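Side-chain contacts in Xcc_ctr_pt (Xanthomonas campestris pv. campestris, PDB 6NJW), which forms the C-terminal Toprim-containing region of a class 2 OLD family nuclease, which probably cleaves nucleic acid by two-metal catalysis: residues A[40-45]-A[209-214]; A[126-131]-A[214-219]; A[137-142]-A[167-172]; A[148-153]-A[191-196]. All coordinates share one frame; numbering follows the deposited sequence.

Overall arrangement
Interactions 1 and 2 lie about 11 and 9 Å from the centre of the chain and hold helix 208-226, the one against the turn that follows helix 29-41, the other against the edge strand 127-130; they share L214. Interactions 3 and 4, about 20 and 18 Å from that centre, belong to the helical part and share helix 134-154, their centres about 14 Å apart, with a probable hydrogen bond from Q148 to Q167 between them. Interaction 3 is a buried contact, the others are partly buried. The two contacts beside the sheet and its helices bring in polar groups, R211 and H216; the outer two are apolar, each centred on a phenylalanine ring between helices.

Interaction 1. Residues A[40-45]-A[209-214]; sequences EVLNIP and YIRSAL
The R211 guanidinium, whose NH2 has a long, weak ion pair with E203, lies against L42. Across the two segments the contact is van der Waals: L42 CG is 3.8 Å from R211 NH1 and L42 CD1 4.0 Å from the same nitrogen. L42 also sets CD2 over one face of the flat group, displaced toward its rim. The arginine chain runs extended from its helix and then bends at chi3 (-53°), which turns its end toward the leucine. The same CD2 also meets L214 CD1 at 3.9 Å, the two side chains crossing at about a right angle, and I44, extended at chi2 (176°), brings CD1 to 4.0 Å from L214 CB. Between L42 and I44 the chain leaves the helix at N43, whose positive phi (64°) and bond from N43 N to E40 O of 2.9 Å belong to a Schellman motif. L214 also touches V35 and A39 of helix 29-41. Y209, a magnesium ligand, lies on the same helix 208-226, although the L214 side chain is about 12 Å from the ion. The arrangement is thus a Schellman-terminated Toprim helix, with the turn that follows it packed on the helix carrying a metal ligand.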
loop_
_atom_site.group_PDB
_atom_site.type_symbol
_atom_site.label_atom_id
_atom_site.label_comp_id
_atom_site.label_asym_id
_atom_site.label_seq_id
_atom_site.Cartn_x
_atom_site.Cartn_y
_atom_site.Cartn_z
ATOM N N GLU A 40 9.548 -1.472 -8.979
ATOM C CA GLU A 40 10.744 -1.771 -9.772
ATOM C C GLU A 40 10.660 -3.148 -10.419
ATOM O O GLU A 40 10.983 -3.300 -11.605
ATOM C CB GLU A 40 12.007 -1.664 -8.919
ATOM C CG GLU A 40 12.443 -0.222 -8.640
ATOM C CD GLU A 40 12.512 0.640 -9.902
ATOM O OE1 GLU A 40 13.122 0.197 -10.897
ATOM O OE2 GLU A 40 11.951 1.762 -9.893
ATOM N N VAL A 41 10.228 -4.169 -9.666
ATOM C CA VAL A 41 10.115 -5.499 -10.264
ATOM C C VAL A 41 8.915 -5.604 -11.196
ATOM O O VAL A 41 8.847 -6.549 -11.984
ATOM C CB VAL A 41 10.061 -6.623 -9.202
ATOM C CG1 VAL A 41 11.402 -6.749 -8.511
ATOM C CG2 VAL A 41 8.934 -6.364 -8.180
ATOM N N LEU A 42 7.955 -4.677 -11.139
ATOM C CA LEU A 42 6.939 -4.605 -12.193
ATOM C C LEU A 42 7.386 -3.748 -13.378
ATOM O O LEU A 42 6.599 -3.554 -14.322
ATOM C CB LEU A 42 5.600 -4.052 -11.650
ATOM C CG LEU A 42 4.514 -5.039 -11.192
ATOM C CD1 LEU A 42 5.129 -6.183 -10.439
ATOM C CD2 LEU A 42 3.454 -4.340 -10.316
ATOM N N ASN A 43 8.619 -3.230 -13.340
ATOM C CA ASN A 43 9.189 -2.409 -14.418
ATOM C C ASN A 43 8.419 -1.106 -14.603
ATOM O O ASN A 43 8.304 -0.584 -15.718
ATOM C CB ASN A 43 9.268 -3.200 -15.728
ATOM C CG ASN A 43 10.245 -4.350 -15.635
ATOM O OD1 ASN A 43 11.313 -4.212 -15.046
ATOM N ND2 ASN A 43 9.880 -5.486 -16.194
ATOM N N ILE A 44 7.891 -0.580 -13.502
ATOM C CA ILE A 44 7.187 0.697 -13.469
ATOM C C ILE A 44 8.106 1.636 -12.700
ATOM O O ILE A 44 8.220 1.528 -11.474
ATOM C CB ILE A 44 5.795 0.543 -12.832
ATOM C CG1 ILE A 44 4.954 -0.418 -13.670
ATOM C CG2 ILE A 44 5.089 1.909 -12.647
ATOM C CD1 ILE A 44 3.584 -0.719 -13.096
ATOM N N PRO A 45 8.839 2.515 -13.375
ATOM C CA PRO A 45 9.907 3.264 -12.698
ATOM C C PRO A 45 9.431 4.586 -12.096
ATOM O O PRO A 45 9.431 5.630 -12.760
ATOM C CB PRO A 45 10.911 3.488 -13.829
ATOM C CG PRO A 45 9.998 3.719 -15.022
ATOM C CD PRO A 45 8.816 2.776 -14.823
ATOM N N TYR A 209 -3.868 -5.430 -4.943
ATOM C CA TYR A 209 -4.243 -4.025 -4.812
ATOM C C TYR A 209 -3.065 -3.101 -5.114
ATOM O O TYR A 209 -3.261 -2.003 -5.649
ATOM C CB TYR A 209 -4.856 -3.753 -3.430
ATOM C CG TYR A 209 -3.905 -3.587 -2.261
ATOM C CD1 TYR A 209 -3.049 -4.615 -1.865
ATOM C CD2 TYR A 209 -3.893 -2.417 -1.523
ATOM C CE1 TYR A 209 -2.187 -4.462 -0.772
ATOM C CE2 TYR A 209 -3.025 -2.252 -0.433
ATOM C CZ TYR A 209 -2.184 -3.278 -0.064
ATOM O OH TYR A 209 -1.330 -3.113 1.015
ATOM N N ILE A 210 -1.839 -3.549 -4.838
ATOM C CA ILE A 210 -0.660 -2.743 -5.147
ATOM C C ILE A 210 -0.405 -2.716 -6.652
ATOM O O ILE A 210 -0.117 -1.659 -7.229
ATOM C CB ILE A 210 0.559 -3.275 -4.365
ATOM C CG1 ILE A 210 0.398 -2.983 -2.859
ATOM C CG2 ILE A 210 1.866 -2.683 -4.888
ATOM C CD1 ILE A 210 1.580 -3.454 -2.020
ATOM N N ARG A 211 -0.493 -3.870 -7.315
ATOM C CA ARG A 211 -0.363 -3.876 -8.773
ATOM C C ARG A 211 -1.416 -2.983 -9.430
ATOM O O ARG A 211 -1.117 -2.235 -10.370
ATOM C CB ARG A 211 -0.473 -5.305 -9.312
ATOM C CG ARG A 211 -0.355 -5.373 -10.849
ATOM C CD ARG A 211 -0.578 -6.793 -11.393
ATOM N NE ARG A 211 0.279 -7.763 -10.730
ATOM C CZ ARG A 211 1.476 -8.112 -11.186
ATOM N NH1 ARG A 211 1.921 -7.567 -12.303
ATOM N NH2 ARG A 211 2.215 -9.006 -10.538
ATOM N N SER A 212 -2.649 -3.041 -8.939
ATOM C CA SER A 212 -3.718 -2.216 -9.483
ATOM C C SER A 212 -3.405 -0.734 -9.348
ATOM O O SER A 212 -3.600 0.036 -10.297
ATOM C CB SER A 212 -5.033 -2.540 -8.771
ATOM O OG SER A 212 -5.576 -3.763 -9.243
ATOM N N ALA A 213 -2.913 -0.315 -8.182
ATOM C CA ALA A 213 -2.644 1.101 -7.990
ATOM C C ALA A 213 -1.467 1.542 -8.829
ATOM O O ALA A 213 -1.486 2.636 -9.396
ATOM C CB ALA A 213 -2.375 1.409 -6.514
ATOM N N LEU A 214 -0.417 0.720 -8.890
ATOM C CA LEU A 214 0.748 1.079 -9.702
ATOM C C LEU A 214 0.381 1.221 -11.177
ATOM O O LEU A 214 0.808 2.174 -11.840
ATOM C CB LEU A 214 1.848 0.036 -9.519
ATOM C CG LEU A 214 2.513 0.050 -8.149
ATOM C CD1 LEU A 214 3.498 -1.137 -8.040
ATOM C CD2 LEU A 214 3.239 1.382 -7.912
#

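Interaction 2. Residues A[126-131]-A[214-219]; sequences GYFVNE and LEHIRD
H216 lays the face of its imidazole flat over G126, while F128 comes to the same histidine with the edge of its ring. The first orientation is a CH-pi contact: G126 CA stands 3.4 Å from the centroid of the H216 ring and only 6° off the ring normal, so the alpha carbon sits over the middle of the ring. The backbone N of G126 is over the same ring, 3.4 Å from H216 CE1. Its N-H takes part in the Schellman motif that ends helix 115-123, where G126 is the C-prime residue at a positive phi of 80°; the bond back into the last turn gives this amide a partner other than the imidazole. With CG anti to the backbone N (chi1 -173°), H216 carries its ring out from helix 208-226 onto the glycine.

F128 meets the stem of the histidine rather than the middle of its ring. F128 CE2 is 4.0 Å from H216 CB, which lies near the plane of the phenylalanine ring, and the two side chains run at a slant to each other.

Strand 127-130 is an outermost strand, within this chain, of the four-stranded parallel sheet of the Toprim-containing region, and the F128 side chain is about 9 Å from the bound magnesium ion. F128 is covered further by S212 and A213, and H216 and I217 both touch V78, so helix 208-226 lies across strands 127-130 and 77-82, while Y127 and V129 pack on helix 93-104.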
loop_
_atom_site.group_PDB
_atom_site.type_symbol
_atom_site.label_atom_id
_atom_site.label_comp_id
_atom_site.label_asym_id
_atom_site.label_seq_id
_atom_site.Cartn_x
_atom_site.Cartn_y
_atom_site.Cartn_z
ATOM N N GLY A 126 -8.943 5.246 -8.947
ATOM C CA GLY A 126 -7.628 4.790 -8.522
ATOM C C GLY A 126 -7.457 4.571 -7.039
ATOM O O GLY A 126 -6.327 4.596 -6.546
ATOM N N TYR A 127 -8.535 4.326 -6.306
ATOM C CA TYR A 127 -8.468 4.101 -4.867
ATOM C C TYR A 127 -8.752 2.628 -4.607
ATOM O O TYR A 127 -9.842 2.150 -4.929
ATOM C CB TYR A 127 -9.481 4.984 -4.130
ATOM C CG TYR A 127 -9.387 6.489 -4.417
ATOM C CD1 TYR A 127 -8.208 7.067 -4.893
ATOM C CD2 TYR A 127 -10.495 7.326 -4.214
ATOM C CE1 TYR A 127 -8.130 8.447 -5.145
ATOM C CE2 TYR A 127 -10.434 8.696 -4.474
ATOM C CZ TYR A 127 -9.254 9.255 -4.926
ATOM O OH TYR A 127 -9.198 10.616 -5.166
ATOM N N PHE A 128 -7.786 1.914 -4.019
ATOM C CA PHE A 128 -7.843 0.457 -3.992
ATOM C C PHE A 128 -7.709 -0.040 -2.565
ATOM O O PHE A 128 -6.916 0.500 -1.780
ATOM C CB PHE A 128 -6.739 -0.172 -4.882
ATOM C CG PHE A 128 -6.938 0.092 -6.345
ATOM C CD1 PHE A 128 -7.842 -0.656 -7.082
ATOM C CD2 PHE A 128 -6.254 1.115 -6.971
ATOM C CE1 PHE A 128 -8.053 -0.392 -8.436
ATOM C CE2 PHE A 128 -6.455 1.394 -8.314
ATOM C CZ PHE A 128 -7.355 0.647 -9.053
ATOM N N VAL A 129 -8.487 -1.065 -2.224
ATOM C CA VAL A 129 -8.515 -1.576 -0.859
ATOM C C VAL A 129 -7.982 -3.006 -0.844
ATOM O O VAL A 129 -8.252 -3.803 -1.748
ATOM C CB VAL A 129 -9.925 -1.497 -0.225
ATOM C CG1 VAL A 129 -10.525 -0.110 -0.407
ATOM C CG2 VAL A 129 -10.847 -2.518 -0.812
ATOM N N ASN A 130 -7.188 -3.311 0.172
ATOM C CA ASN A 130 -6.722 -4.660 0.426
ATOM C C ASN A 130 -7.609 -5.299 1.489
ATOM O O ASN A 130 -7.902 -4.682 2.522
ATOM C CB ASN A 130 -5.271 -4.633 0.900
ATOM C CG ASN A 130 -4.730 -6.006 1.217
ATOM O OD1 ASN A 130 -5.069 -6.986 0.561
ATOM N ND2 ASN A 130 -3.877 -6.082 2.237
ATOM N N GLU A 131 -8.001 -6.546 1.251
ATOM C CA GLU A 131 -8.855 -7.247 2.201
ATOM C C GLU A 131 -8.075 -7.809 3.383
ATOM O O GLU A 131 -8.689 -8.219 4.372
ATOM C CB GLU A 131 -9.635 -8.363 1.498
ATOM C CG GLU A 131 -10.322 -7.914 0.211
ATOM C CD GLU A 131 -11.560 -7.062 0.471
ATOM O OE1 GLU A 131 -12.338 -7.424 1.380
ATOM O OE2 GLU A 131 -11.750 -6.024 -0.217
ATOM N N LEU A 214 -0.417 0.720 -8.890
ATOM C CA LEU A 214 0.748 1.079 -9.702
ATOM C C LEU A 214 0.381 1.221 -11.177
ATOM O O LEU A 214 0.808 2.174 -11.840
ATOM C CB LEU A 214 1.848 0.036 -9.519
ATOM C CG LEU A 214 2.513 0.050 -8.149
ATOM C CD1 LEU A 214 3.498 -1.137 -8.040
ATOM C CD2 LEU A 214 3.239 1.382 -7.912
ATOM N N GLU A 215 -0.408 0.283 -11.707
ATOM C CA GLU A 215 -0.825 0.345 -13.107
ATOM C C GLU A 215 -1.763 1.524 -13.357
ATOM O O GLU A 215 -1.704 2.163 -14.416
ATOM C CB GLU A 215 -1.487 -0.976 -13.496
ATOM C CG GLU A 215 -0.518 -2.180 -13.419
ATOM C CD GLU A 215 -1.157 -3.513 -13.837
ATOM O OE1 GLU A 215 -2.384 -3.663 -13.690
ATOM O OE2 GLU A 215 -0.417 -4.412 -14.287
ATOM N N HIS A 216 -2.616 1.849 -12.382
ATOM C CA HIS A 216 -3.519 2.982 -12.553
ATOM C C HIS A 216 -2.737 4.285 -12.695
ATOM O O HIS A 216 -2.994 5.070 -13.612
ATOM C CB HIS A 216 -4.490 3.075 -11.370
ATOM C CG HIS A 216 -5.552 4.118 -11.553
ATOM N ND1 HIS A 216 -6.829 3.816 -11.977
ATOM C CD2 HIS A 216 -5.518 5.466 -11.404
ATOM C CE1 HIS A 216 -7.538 4.926 -12.073
ATOM N NE2 HIS A 216 -6.766 5.944 -11.732
ATOM N N ILE A 217 -1.767 4.528 -11.802
ATOM C CA ILE A 217 -1.049 5.802 -11.843
ATOM C C ILE A 217 -0.098 5.841 -13.032
ATOM O O ILE A 217 0.090 6.892 -13.660
ATOM C CB ILE A 217 -0.316 6.075 -10.512
ATOM C CG1 ILE A 217 0.217 7.519 -10.464
ATOM C CG2 ILE A 217 0.833 5.128 -10.261
ATOM C CD1 ILE A 217 -0.897 8.559 -10.551
ATOM N N ARG A 218 0.512 4.700 -13.362
ATOM C CA ARG A 218 1.343 4.620 -14.565
ATOM C C ARG A 218 0.524 4.945 -15.810
ATOM O O ARG A 218 0.962 5.712 -16.681
ATOM C CB ARG A 218 1.967 3.220 -14.656
ATOM C CG ARG A 218 2.964 2.991 -15.813
ATOM C CD ARG A 218 2.309 2.634 -17.175
ATOM N NE ARG A 218 1.162 1.728 -17.094
ATOM C CZ ARG A 218 1.265 0.424 -16.885
ATOM N NH1 ARG A 218 2.465 -0.122 -16.725
ATOM N NH2 ARG A 218 0.174 -0.333 -16.836
ATOM N N ASP A 219 -0.677 4.375 -15.908
ATOM C CA ASP A 219 -1.528 4.633 -17.061
ATOM C C ASP A 219 -1.848 6.116 -17.183
ATOM O O ASP A 219 -1.763 6.689 -18.275
ATOM C CB ASP A 219 -2.817 3.821 -16.961
ATOM C CG ASP A 219 -2.627 2.360 -17.332
ATOM O OD1 ASP A 219 -1.482 1.942 -17.620
ATOM O OD2 ASP A 219 -3.634 1.623 -17.330
#

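Interaction 3. Residues A[137-142]-A[167-172]; sequences ELFAGG and QQWVDD
Within segments 137-142 and 167-172 the nearest CA atoms are those of F139 and V170, 8.0 Å apart, and helix 134-154 carries a wider pi-type turn at 139-142. F139 sends its ring toward the second segment, its chi1 of -165° swinging CG to the far side of CB from the backbone N, with the edge leading: W169 C and V170 N lie in the ring plane, so the ring points at the peptide that joins the two residues. F139 CE1 is 3.5 Å from W169 CB and also 3.5 Å from W169 O. On the neighbouring carbon, F139 CZ is 3.7 Å from V170 CG2, and both side chains of the second helix are crossed at about a right angle. W169 begins toward F139 but its indole leads away, and F139 CZ lies at the edge of the indole near its plane. CE1 and CZ therefore touch the W169 stem and a V170 methyl, and the ring is not stacked on the indole. L181 of helix 178-188 touches both F139 and W169, and A144 and M147 of its own helix also touch F139, making a three-helix junction.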
loop_
_atom_site.group_PDB
_atom_site.type_symbol
_atom_site.label_atom_id
_atom_site.label_comp_id
_atom_site.label_asym_id
_atom_site.label_seq_id
_atom_site.Cartn_x
_atom_site.Cartn_y
_atom_site.Cartn_z
ATOM N N GLU A 137 -0.331 -10.707 4.685
ATOM C CA GLU A 137 -0.502 -11.171 3.307
ATOM C C GLU A 137 0.832 -11.607 2.708
ATOM O O GLU A 137 0.940 -12.694 2.130
ATOM C CB GLU A 137 -1.154 -10.089 2.447
ATOM C CG GLU A 137 -0.938 -10.336 0.951
ATOM C CD GLU A 137 -2.067 -9.837 0.061
ATOM O OE1 GLU A 137 -2.923 -9.055 0.534
ATOM O OE2 GLU A 137 -2.097 -10.238 -1.132
ATOM N N LEU A 138 1.872 -10.780 2.852
ATOM C CA LEU A 138 3.166 -11.147 2.282
ATOM C C LEU A 138 3.716 -12.417 2.916
ATOM O O LEU A 138 4.328 -13.244 2.232
ATOM C CB LEU A 138 4.165 -10.007 2.450
ATOM C CG LEU A 138 3.810 -8.697 1.755
ATOM C CD1 LEU A 138 4.838 -7.645 2.121
ATOM C CD2 LEU A 138 3.762 -8.920 0.243
ATOM N N PHE A 139 3.538 -12.578 4.233
ATOM C CA PHE A 139 4.020 -13.793 4.878
ATOM C C PHE A 139 3.321 -15.019 4.315
ATOM O O PHE A 139 3.960 -16.043 4.056
ATOM C CB PHE A 139 3.814 -13.727 6.394
ATOM C CG PHE A 139 4.594 -14.763 7.141
ATOM C CD1 PHE A 139 4.083 -16.035 7.321
ATOM C CD2 PHE A 139 5.855 -14.477 7.637
ATOM C CE1 PHE A 139 4.805 -16.997 7.993
ATOM C CE2 PHE A 139 6.582 -15.434 8.310
ATOM C CZ PHE A 139 6.054 -16.700 8.483
ATOM N N ALA A 140 2.004 -14.935 4.145
ATOM C CA ALA A 140 1.243 -16.058 3.618
ATOM C C ALA A 140 1.395 -16.181 2.110
ATOM O O ALA A 140 1.350 -17.293 1.578
ATOM C CB ALA A 140 -0.235 -15.907 3.992
ATOM N N GLY A 141 1.609 -15.063 1.417
ATOM C CA GLY A 141 1.660 -15.072 -0.032
ATOM C C GLY A 141 3.043 -15.170 -0.645
ATOM O O GLY A 141 3.298 -14.544 -1.678
ATOM N N GLY A 142 3.948 -15.933 -0.035
ATOM C CA GLY A 142 5.196 -16.304 -0.675
ATOM C C GLY A 142 6.457 -15.714 -0.082
ATOM O O GLY A 142 7.548 -16.144 -0.470
ATOM N N GLN A 167 9.168 -20.576 13.053
ATOM C CA GLN A 167 9.430 -21.708 12.168
ATOM C C GLN A 167 8.135 -22.416 11.801
ATOM O O GLN A 167 7.963 -22.875 10.666
ATOM C CB GLN A 167 10.413 -22.671 12.836
ATOM C CG GLN A 167 10.940 -23.769 11.918
ATOM C CD GLN A 167 11.525 -23.217 10.637
ATOM O OE1 GLN A 167 12.529 -22.505 10.661
ATOM N NE2 GLN A 167 10.899 -23.541 9.505
ATOM N N GLN A 168 7.198 -22.476 12.743
ATOM C CA GLN A 168 5.921 -23.138 12.501
ATOM C C GLN A 168 5.065 -22.366 11.499
ATOM O O GLN A 168 4.395 -22.971 10.652
ATOM C CB GLN A 168 5.210 -23.319 13.840
ATOM C CG GLN A 168 3.733 -23.594 13.811
ATOM C CD GLN A 168 3.208 -23.825 15.215
ATOM O OE1 GLN A 168 3.987 -23.905 16.170
ATOM N NE2 GLN A 168 1.886 -23.920 15.354
ATOM N N TRP A 169 5.072 -21.031 11.569
ATOM C CA TRP A 169 4.334 -20.252 10.576
ATOM C C TRP A 169 4.934 -20.416 9.189
ATOM O O TRP A 169 4.207 -20.456 8.191
ATOM C CB TRP A 169 4.324 -18.768 10.928
ATOM C CG TRP A 169 3.864 -18.421 12.291
ATOM C CD1 TRP A 169 2.966 -19.100 13.066
ATOM C CD2 TRP A 169 4.271 -17.284 13.044
ATOM N NE1 TRP A 169 2.793 -18.448 14.260
ATOM C CE2 TRP A 169 3.589 -17.332 14.275
ATOM C CE3 TRP A 169 5.158 -16.230 12.800
ATOM C CZ2 TRP A 169 3.770 -16.367 15.265
ATOM C CZ3 TRP A 169 5.330 -15.268 13.776
ATOM C CH2 TRP A 169 4.644 -15.343 14.995
ATOM N N VAL A 170 6.262 -20.467 9.103
ATOM C CA VAL A 170 6.906 -20.665 7.813
ATOM C C VAL A 170 6.497 -22.009 7.226
ATOM O O VAL A 170 6.158 -22.110 6.043
ATOM C CB VAL A 170 8.431 -20.548 7.961
ATOM C CG1 VAL A 170 9.129 -21.014 6.696
ATOM C CG2 VAL A 170 8.813 -19.117 8.287
ATOM N N ASP A 171 6.494 -23.057 8.055
ATOM C CA ASP A 171 6.123 -24.387 7.588
ATOM C C ASP A 171 4.662 -24.470 7.178
ATOM O O ASP A 171 4.295 -25.371 6.425
ATOM C CB ASP A 171 6.416 -25.424 8.675
ATOM C CG ASP A 171 7.898 -25.610 8.912
ATOM O OD1 ASP A 171 8.688 -25.234 8.016
ATOM O OD2 ASP A 171 8.280 -26.128 9.989
ATOM N N ASP A 172 3.820 -23.555 7.646
ATOM C CA ASP A 172 2.399 -23.564 7.303
ATOM C C ASP A 172 1.860 -22.148 7.387
ATOM O O ASP A 172 1.149 -21.785 8.334
ATOM C CB ASP A 172 1.619 -24.504 8.221
ATOM C CG ASP A 172 0.179 -24.686 7.786
ATOM O OD1 ASP A 172 -0.256 -24.003 6.832
ATOM O OD2 ASP A 172 -0.523 -25.507 8.411
#

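Interaction 4. Residues A[148-153]-A[191-196]; sequences QEVIRE and GRFAQA
V150 lays its CG1 methyl against the F193 ring, 3.5 Å from F193 CD1 and 3.6 Å from F193 CE1. The same methyl also reaches A196, with V150 CG1 3.8 Å from A196 CB, so one branch of the valine spans positions three residues apart on helix 190-197. It can do so because chi1 (175°) points CG1 directly away from the valine's own backbone N, while the second branch, CG2, turns to the backbone of A196, 3.9 Å from A196 O. A196 is also the residue whose CA comes nearest: it is 6.6 Å from the CA of V150.

I151 supplies a second apolar touch to the ring. Its CG1 is 3.8 Å from F193 CE1, and although its first bond does not aim at the other helix, the end of the side chain comes nearer. F193 behaves likewise: the first bond of the phenylalanine does not aim at the other segment, but the CD1-CE1 side of its ring meets V150 CG1, and CE1 also meets I151 CG1. Across the contact the side-chain interactions are all apolar. The axes of the two short helical segments approach to 10.2 Å and make an angle of 129° between their N-to-C directions.

F193 is packed further by I185 and I188 of helix 178-188 and by M147 of helix 134-154; I151 touches L181 and also L166 of helix 160-171. A194, on another side of helix 190-197, rests on F33 and I34 and so links these helices to helix 29-41.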
loop_
_atom_site.group_PDB
_atom_site.type_symbol
_atom_site.label_atom_id
_atom_site.label_comp_id
_atom_site.label_asym_id
_atom_site.label_seq_id
_atom_site.Cartn_x
_atom_site.Cartn_y
_atom_site.Cartn_z
ATOM N N GLN A 148 11.112 -14.367 7.869
ATOM C CA GLN A 148 11.775 -15.016 8.993
ATOM C C GLN A 148 13.217 -14.549 9.127
ATOM O O GLN A 148 13.672 -14.238 10.232
ATOM C CB GLN A 148 11.719 -16.535 8.837
ATOM C CG GLN A 148 12.433 -17.285 9.959
ATOM C CD GLN A 148 12.336 -18.788 9.797
ATOM O OE1 GLN A 148 12.418 -19.310 8.681
ATOM N NE2 GLN A 148 12.143 -19.494 10.907
ATOM N N GLU A 149 13.950 -14.474 8.016
ATOM C CA GLU A 149 15.359 -14.114 8.123
ATOM C C GLU A 149 15.529 -12.678 8.599
ATOM O O GLU A 149 16.436 -12.388 9.391
ATOM C CB GLU A 149 16.078 -14.331 6.790
ATOM C CG GLU A 149 17.604 -14.463 6.929
ATOM C CD GLU A 149 18.034 -15.401 8.068
ATOM O OE1 GLU A 149 18.231 -14.920 9.212
ATOM O OE2 GLU A 149 18.177 -16.623 7.813
ATOM N N VAL A 150 14.661 -11.768 8.142
ATOM C CA VAL A 150 14.715 -10.393 8.637
ATOM C C VAL A 150 14.463 -10.361 10.141
ATOM O O VAL A 150 15.229 -9.758 10.903
ATOM C CB VAL A 150 13.716 -9.495 7.885
ATOM C CG1 VAL A 150 13.710 -8.096 8.496
ATOM C CG2 VAL A 150 14.073 -9.427 6.393
ATOM N N ILE A 151 13.390 -11.011 10.588
ATOM C CA ILE A 151 13.037 -10.968 12.006
ATOM C C ILE A 151 14.198 -11.467 12.861
ATOM O O ILE A 151 14.608 -10.814 13.825
ATOM C CB ILE A 151 11.754 -11.776 12.260
ATOM C CG1 ILE A 151 10.565 -11.076 11.600
ATOM C CG2 ILE A 151 11.511 -11.962 13.774
ATOM C CD1 ILE A 151 9.307 -11.934 11.523
ATOM N N ARG A 152 14.779 -12.610 12.484
ATOM C CA ARG A 152 15.863 -13.188 13.272
ATOM C C ARG A 152 17.127 -12.342 13.210
ATOM O O ARG A 152 17.900 -12.317 14.177
ATOM C CB ARG A 152 16.129 -14.617 12.804
ATOM C CG ARG A 152 15.073 -15.579 13.311
ATOM C CD ARG A 152 15.272 -17.021 12.835
ATOM N NE ARG A 152 16.673 -17.378 12.617
ATOM C CZ ARG A 152 17.604 -17.469 13.568
ATOM N NH1 ARG A 152 17.308 -17.214 14.835
ATOM N NH2 ARG A 152 18.849 -17.805 13.244
ATOM N N GLU A 153 17.346 -11.616 12.113
ATOM C CA GLU A 153 18.496 -10.720 12.072
ATOM C C GLU A 153 18.255 -9.442 12.864
ATOM O O GLU A 153 19.195 -8.893 13.449
ATOM C CB GLU A 153 18.861 -10.362 10.628
ATOM C CG GLU A 153 20.262 -9.774 10.524
ATOM C CD GLU A 153 20.615 -9.285 9.137
ATOM O OE1 GLU A 153 20.416 -10.039 8.152
ATOM O OE2 GLU A 153 21.104 -8.138 9.037
ATOM N N GLY A 191 8.832 0.675 9.216
ATOM C CA GLY A 191 9.652 1.142 8.109
ATOM C C GLY A 191 10.956 0.377 7.993
ATOM O O GLY A 191 11.340 -0.054 6.903
ATOM N N ARG A 192 11.644 0.179 9.122
ATOM C CA ARG A 192 12.902 -0.562 9.094
ATOM C C ARG A 192 12.693 -1.969 8.563
ATOM O O ARG A 192 13.470 -2.451 7.726
ATOM C CB ARG A 192 13.522 -0.601 10.498
ATOM C CG ARG A 192 14.722 -1.529 10.628
ATOM C CD ARG A 192 15.416 -1.393 11.993
ATOM N NE ARG A 192 15.704 0.004 12.300
ATOM C CZ ARG A 192 16.861 0.605 12.041
ATOM N NH1 ARG A 192 17.858 -0.076 11.482
ATOM N NH2 ARG A 192 17.022 1.889 12.349
ATOM N N PHE A 193 11.633 -2.637 9.022
ATOM C CA PHE A 193 11.334 -3.988 8.554
ATOM C C PHE A 193 11.088 -4.017 7.049
ATOM O O PHE A 193 11.596 -4.895 6.343
ATOM C CB PHE A 193 10.112 -4.537 9.296
ATOM C CG PHE A 193 9.759 -5.924 8.896
ATOM C CD1 PHE A 193 10.463 -6.997 9.411
ATOM C CD2 PHE A 193 8.738 -6.162 7.990
ATOM C CE1 PHE A 193 10.147 -8.284 9.034
ATOM C CE2 PHE A 193 8.423 -7.442 7.601
ATOM C CZ PHE A 193 9.123 -8.510 8.121
ATOM N N ALA A 194 10.284 -3.079 6.544
ATOM C CA ALA A 194 9.944 -3.087 5.119
ATOM C C ALA A 194 11.174 -2.839 4.250
ATOM O O ALA A 194 11.324 -3.452 3.186
ATOM C CB ALA A 194 8.866 -2.041 4.828
ATOM N N GLN A 195 12.071 -1.955 4.694
ATOM C CA GLN A 195 13.290 -1.697 3.934
ATOM C C GLN A 195 14.174 -2.938 3.849
ATOM O O GLN A 195 14.760 -3.228 2.799
ATOM C CB GLN A 195 14.058 -0.545 4.571
ATOM C CG GLN A 195 13.421 0.813 4.383
ATOM C CD GLN A 195 14.220 1.902 5.077
ATOM O OE1 GLN A 195 14.157 2.045 6.296
ATOM N NE2 GLN A 195 15.000 2.650 4.307
ATOM N N ALA A 196 14.290 -3.679 4.954
ATOM C CA ALA A 196 15.059 -4.918 4.955
ATOM C C ALA A 196 14.381 -6.001 4.134
ATOM O O ALA A 196 15.056 -6.887 3.603
ATOM C CB ALA A 196 15.270 -5.397 6.396
#